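Local structure of effector protein HopAB2 (Pseudomonas syringae pv. tomato, 3TL8) at residues L69-P72 against L73-S77; S77-N81 against V82-P86. The protein is a secreted bacterial effector that triggers Pto- and Prf-dependent immunity in tomato and, in susceptible plants, suppresses programmed cell death as a virulence factor. All blocks are in the same frame, centred on the assembly; numbering follows the deposited sequence.

Interaction 1 of 2, residues L69-P72 against L73-S77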
loop_
_atom_site.group_PDB
_atom_site.type_symbol
_atom_site.label_atom_id
_atom_site.label_comp_id
_atom_site.label_asym_id
_atom_site.label_seq_id
_atom_site.Cartn_x
_atom_site.Cartn_y
_atom_site.Cartn_z
ATOM N N LEU B 69 -7.115 -10.934 10.818
ATOM C CA LEU B 69 -7.496 -11.920 11.818
ATOM C C LEU B 69 -7.316 -13.317 11.223
ATOM O O LEU B 69 -7.729 -13.562 10.093
ATOM C CB LEU B 69 -8.949 -11.687 12.241
ATOM C CG LEU B 69 -9.471 -12.342 13.523
ATOM C CD1 LEU B 69 -8.612 -11.962 14.716
ATOM C CD2 LEU B 69 -10.923 -11.952 13.769
ATOM N N PRO B 70 -6.689 -14.237 11.980
ATOM C CA PRO B 70 -6.360 -15.570 11.461
ATOM C C PRO B 70 -7.604 -16.401 11.165
ATOM O O PRO B 70 -8.509 -16.514 11.995
ATOM C CB PRO B 70 -5.548 -16.199 12.594
ATOM C CG PRO B 70 -6.021 -15.504 13.817
ATOM C CD PRO B 70 -6.302 -14.088 13.392
ATOM N N ILE B 71 -7.622 -16.984 9.973
ATOM C CA ILE B 71 -8.779 -17.691 9.449
ATOM C C ILE B 71 -9.079 -19.008 10.195
ATOM O O ILE B 71 -8.171 -19.791 10.494
ATOM C CB ILE B 71 -8.580 -17.949 7.950
ATOM C CG1 ILE B 71 -9.656 -18.893 7.409
ATOM C CG2 ILE B 71 -7.189 -18.496 7.712
ATOM C CD1 ILE B 71 -9.537 -19.146 5.930
ATOM N N PRO B 72 -10.365 -19.243 10.511
ATOM C CA PRO B 72 -10.776 -20.443 11.248
ATOM C C PRO B 72 -10.467 -21.742 10.496
ATOM O O PRO B 72 -10.695 -21.839 9.290
ATOM C CB PRO B 72 -12.292 -20.257 11.401
ATOM C CG PRO B 72 -12.500 -18.784 11.313
ATOM C CD PRO B 72 -11.486 -18.306 10.315
ATOM N N LEU B 73 -9.944 -22.730 11.218
ATOM C CA LEU B 73 -9.633 -24.030 10.641
ATOM C C LEU B 73 -10.924 -24.694 10.184
ATOM O O LEU B 73 -10.959 -25.393 9.168
ATOM C CB LEU B 73 -8.920 -24.899 11.678
ATOM C CG LEU B 73 -7.654 -24.275 12.272
ATOM C CD1 LEU B 73 -7.344 -24.850 13.645
ATOM C CD2 LEU B 73 -6.464 -24.428 11.329
ATOM N N ASP B 74 -11.982 -24.461 10.958
ATOM C CA ASP B 74 -13.342 -24.821 10.585
ATOM C C ASP B 74 -13.549 -24.552 9.096
ATOM O O ASP B 74 -13.830 -25.462 8.312
ATOM C CB ASP B 74 -14.315 -23.983 11.438
ATOM C CG ASP B 74 -15.766 -24.040 10.950
ATOM O OD1 ASP B 74 -16.018 -24.385 9.775
ATOM O OD2 ASP B 74 -16.665 -23.708 11.755
ATOM N N ILE B 75 -13.376 -23.296 8.713
ATOM C CA ILE B 75 -13.694 -22.853 7.364
ATOM C C ILE B 75 -12.505 -22.897 6.397
ATOM O O ILE B 75 -12.685 -22.985 5.185
ATOM C CB ILE B 75 -14.321 -21.459 7.411
ATOM C CG1 ILE B 75 -14.345 -20.829 6.025
ATOM C CG2 ILE B 75 -13.568 -20.585 8.387
ATOM C CD1 ILE B 75 -15.178 -19.588 5.966
ATOM N N GLY B 76 -11.292 -22.852 6.933
ATOM C CA GLY B 76 -10.111 -23.004 6.104
ATOM C C GLY B 76 -10.275 -24.211 5.200
ATOM O O GLY B 76 -10.106 -24.119 3.981
ATOM N N SER B 77 -10.630 -25.343 5.803
ATOM C CA SER B 77 -10.918 -26.555 5.041
ATOM C C SER B 77 -12.075 -26.330 4.066
ATOM O O SER B 77 -11.949 -26.611 2.875
ATOM C CB SER B 77 -11.224 -27.729 5.969
ATOM O OG SER B 77 -11.489 -28.906 5.220
#
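I71 meets the first turn of helix 73-81 at G76. Its side chain is fully extended, CG1 opposite the backbone N (chi1 170°) and CD1 continuing the zigzag, which carries CD1 across to 3.9 Å from G76 CA. The glycine offers a bare backbone there. Nearer the root of the same chain, I71 CG1 makes a looser apolar contact with the I75 methyl CG2, while I71 also packs on P86 and S87 of the loop beyond the helix. P72 follows as the N-cap residue, still in the polyproline II conformation of the residues before it. Its carbonyl starts the helical bonding pattern: G76 N approaches P72 O at 2.6 Å almost in line with the C=O bond, and I75 N adds a weak, bent bond to P72 O at 3.1 Å. P72 O thus receives two N-H groups of the first turn, one by the alpha-helical i to i+4 pattern and one a residue earlier. The pyrrolidine ring lies alongside I75 and points the same way. P72 CB comes closest, 3.3 Å from I75 CG2, and P72 CG and CD both lie 3.6 Å from that methyl. I75 CG2 sits between its own backbone N and carbonyl carbon, which turns it back toward the cap, while the I75 side chain also packs on L57 of helix 54-65.

Interaction 2 of 2, residues S77-N81 against V82-P86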
loop_
_atom_site.group_PDB
_atom_site.type_symbol
_atom_site.label_atom_id
_atom_site.label_comp_id
_atom_site.label_asym_id
_atom_site.label_seq_id
_atom_site.Cartn_x
_atom_site.Cartn_y
_atom_site.Cartn_z
ATOM N N SER B 77 -10.630 -25.343 5.803
ATOM C CA SER B 77 -10.918 -26.555 5.041
ATOM C C SER B 77 -12.075 -26.330 4.066
ATOM O O SER B 77 -11.949 -26.611 2.875
ATOM C CB SER B 77 -11.224 -27.729 5.969
ATOM O OG SER B 77 -11.489 -28.906 5.220
ATOM N N ALA B 78 -13.192 -25.810 4.562
ATOM C CA ALA B 78 -14.325 -25.520 3.691
ATOM C C ALA B 78 -13.911 -24.726 2.435
ATOM O O ALA B 78 -14.363 -25.027 1.327
ATOM C CB ALA B 78 -15.406 -24.787 4.462
ATOM N N LEU B 79 -13.058 -23.718 2.611
ATOM C CA LEU B 79 -12.544 -22.941 1.485
ATOM C C LEU B 79 -11.594 -23.781 0.640
ATOM O O LEU B 79 -11.635 -23.738 -0.594
ATOM C CB LEU B 79 -11.804 -21.693 1.977
ATOM C CG LEU B 79 -12.608 -20.589 2.658
ATOM C CD1 LEU B 79 -11.672 -19.663 3.406
ATOM C CD2 LEU B 79 -13.450 -19.817 1.654
ATOM N N GLN B 80 -10.729 -24.526 1.322
ATOM C CA GLN B 80 -9.773 -25.413 0.679
ATOM C C GLN B 80 -10.519 -26.451 -0.157
ATOM O O GLN B 80 -10.066 -26.878 -1.221
ATOM C CB GLN B 80 -8.945 -26.111 1.753
ATOM C CG GLN B 80 -7.657 -26.717 1.254
ATOM C CD GLN B 80 -6.719 -25.671 0.696
ATOM O OE1 GLN B 80 -6.924 -25.166 -0.408
ATOM N NE2 GLN B 80 -5.684 -25.334 1.461
ATOM N N ASN B 81 -11.675 -26.850 0.349
ATOM C CA ASN B 81 -12.561 -27.765 -0.344
ATOM C C ASN B 81 -13.015 -27.141 -1.667
ATOM O O ASN B 81 -13.011 -27.788 -2.716
ATOM C CB ASN B 81 -13.744 -28.093 0.577
ATOM C CG ASN B 81 -14.921 -28.689 -0.157
ATOM O OD1 ASN B 81 -15.634 -27.986 -0.876
ATOM N ND2 ASN B 81 -15.151 -29.986 0.039
ATOM N N VAL B 82 -13.381 -25.865 -1.605
ATOM C CA VAL B 82 -13.806 -25.110 -2.782
ATOM C C VAL B 82 -12.604 -24.642 -3.620
ATOM O O VAL B 82 -12.752 -23.984 -4.655
ATOM C CB VAL B 82 -14.733 -23.931 -2.372
ATOM C CG1 VAL B 82 -14.242 -22.591 -2.928
ATOM C CG2 VAL B 82 -16.173 -24.224 -2.781
ATOM N N GLY B 83 -11.408 -25.010 -3.179
ATOM C CA GLY B 83 -10.210 -24.684 -3.927
ATOM C C GLY B 83 -9.575 -23.368 -3.526
ATOM O O GLY B 83 -8.451 -23.077 -3.942
ATOM N N ILE B 84 -10.288 -22.574 -2.728
ATOM C CA ILE B 84 -9.749 -21.308 -2.233
ATOM C C ILE B 84 -8.776 -21.550 -1.093
ATOM O O ILE B 84 -9.177 -21.934 0.006
ATOM C CB ILE B 84 -10.849 -20.356 -1.726
ATOM C CG1 ILE B 84 -11.784 -19.954 -2.864
ATOM C CG2 ILE B 84 -10.224 -19.116 -1.099
ATOM C CD1 ILE B 84 -12.921 -19.067 -2.422
ATOM N N ASN B 85 -7.497 -21.310 -1.354
ATOM C CA ASN B 85 -6.468 -21.547 -0.353
ATOM C C ASN B 85 -6.407 -20.468 0.723
ATOM O O ASN B 85 -6.074 -19.318 0.435
ATOM C CB ASN B 85 -5.092 -21.681 -1.018
ATOM C CG ASN B 85 -5.066 -22.735 -2.119
ATOM O OD1 ASN B 85 -5.863 -23.675 -2.126
ATOM N ND2 ASN B 85 -4.137 -22.579 -3.056
ATOM N N PRO B 86 -6.749 -20.827 1.967
ATOM C CA PRO B 86 -6.297 -19.960 3.052
ATOM C C PRO B 86 -4.780 -20.035 3.043
ATOM O O PRO B 86 -4.260 -21.115 2.750
ATOM C CB PRO B 86 -6.845 -20.657 4.299
ATOM C CG PRO B 86 -8.030 -21.398 3.821
ATOM C CD PRO B 86 -7.673 -21.869 2.441
#
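L79 and I84 cross at a slant beside the end of helix 73-81, and the leucine can be followed outward from its root. L79 CB rests against the backbone and base of the isoleucine, 3.3 Å from I84 O and 4.1 Å from I84 CB. L79 CG lies opposite its own carbonyl carbon (chi1 -68°), and from there the two methyls divide. L79 CD1 comes to 4.1 Å from P86 CG at the ring of the proline, whereas L79 CD2 turns to the extended end of the other side chain, 4.2 Å from I84 CD1. L79 also packs on L99 and L102 of helix 98-109, and I84 on A43, P98 and L102, so the pair is buried between helices. The leucine-isoleucine contact belongs to a Schellman motif, in which apolar residues five apart meet across the turn. G83 reverses the chain with a positive phi of 91°. Two weak bonds lead back into the last turn: I84 N to L79 O at 2.8 Å, and, inside that loop, G83 N to Q80 O at 3.0 Å. One step earlier V82 N still makes the helical bond to A78 O, at 3.2 Å. V82 CB and CG1 lie near L79 O, and the side chain packs on A43 and L47 of helix 29-49. The strongest polar partner of N81 lies outside the turn: its OD1 is hydrogen-bonded to Q50 NE2. Residues G83 to P86 form the motif for interaction with the Pto kinase, which therefore begins at the reversing glycine itself.

Interaction 1 opens helix 73-81 and interaction 2 closes it; the two meet at S77, with centres 9 Å apart on the same side of the chain's centre. Between them they frame this short helix within the all-helical BAK1-binding domain, one leading in from helix 54-65, the other leading out toward helix 98-109. I71 CD1 of the entering loop joins the two, 3.3 Å from L79 CD1 on the helix and 3.4 Å from P86 CG in the loop that leaves it. The Pto-interaction motif at 83-86 therefore packs, at its last residue, against the segment that enters the helix it follows.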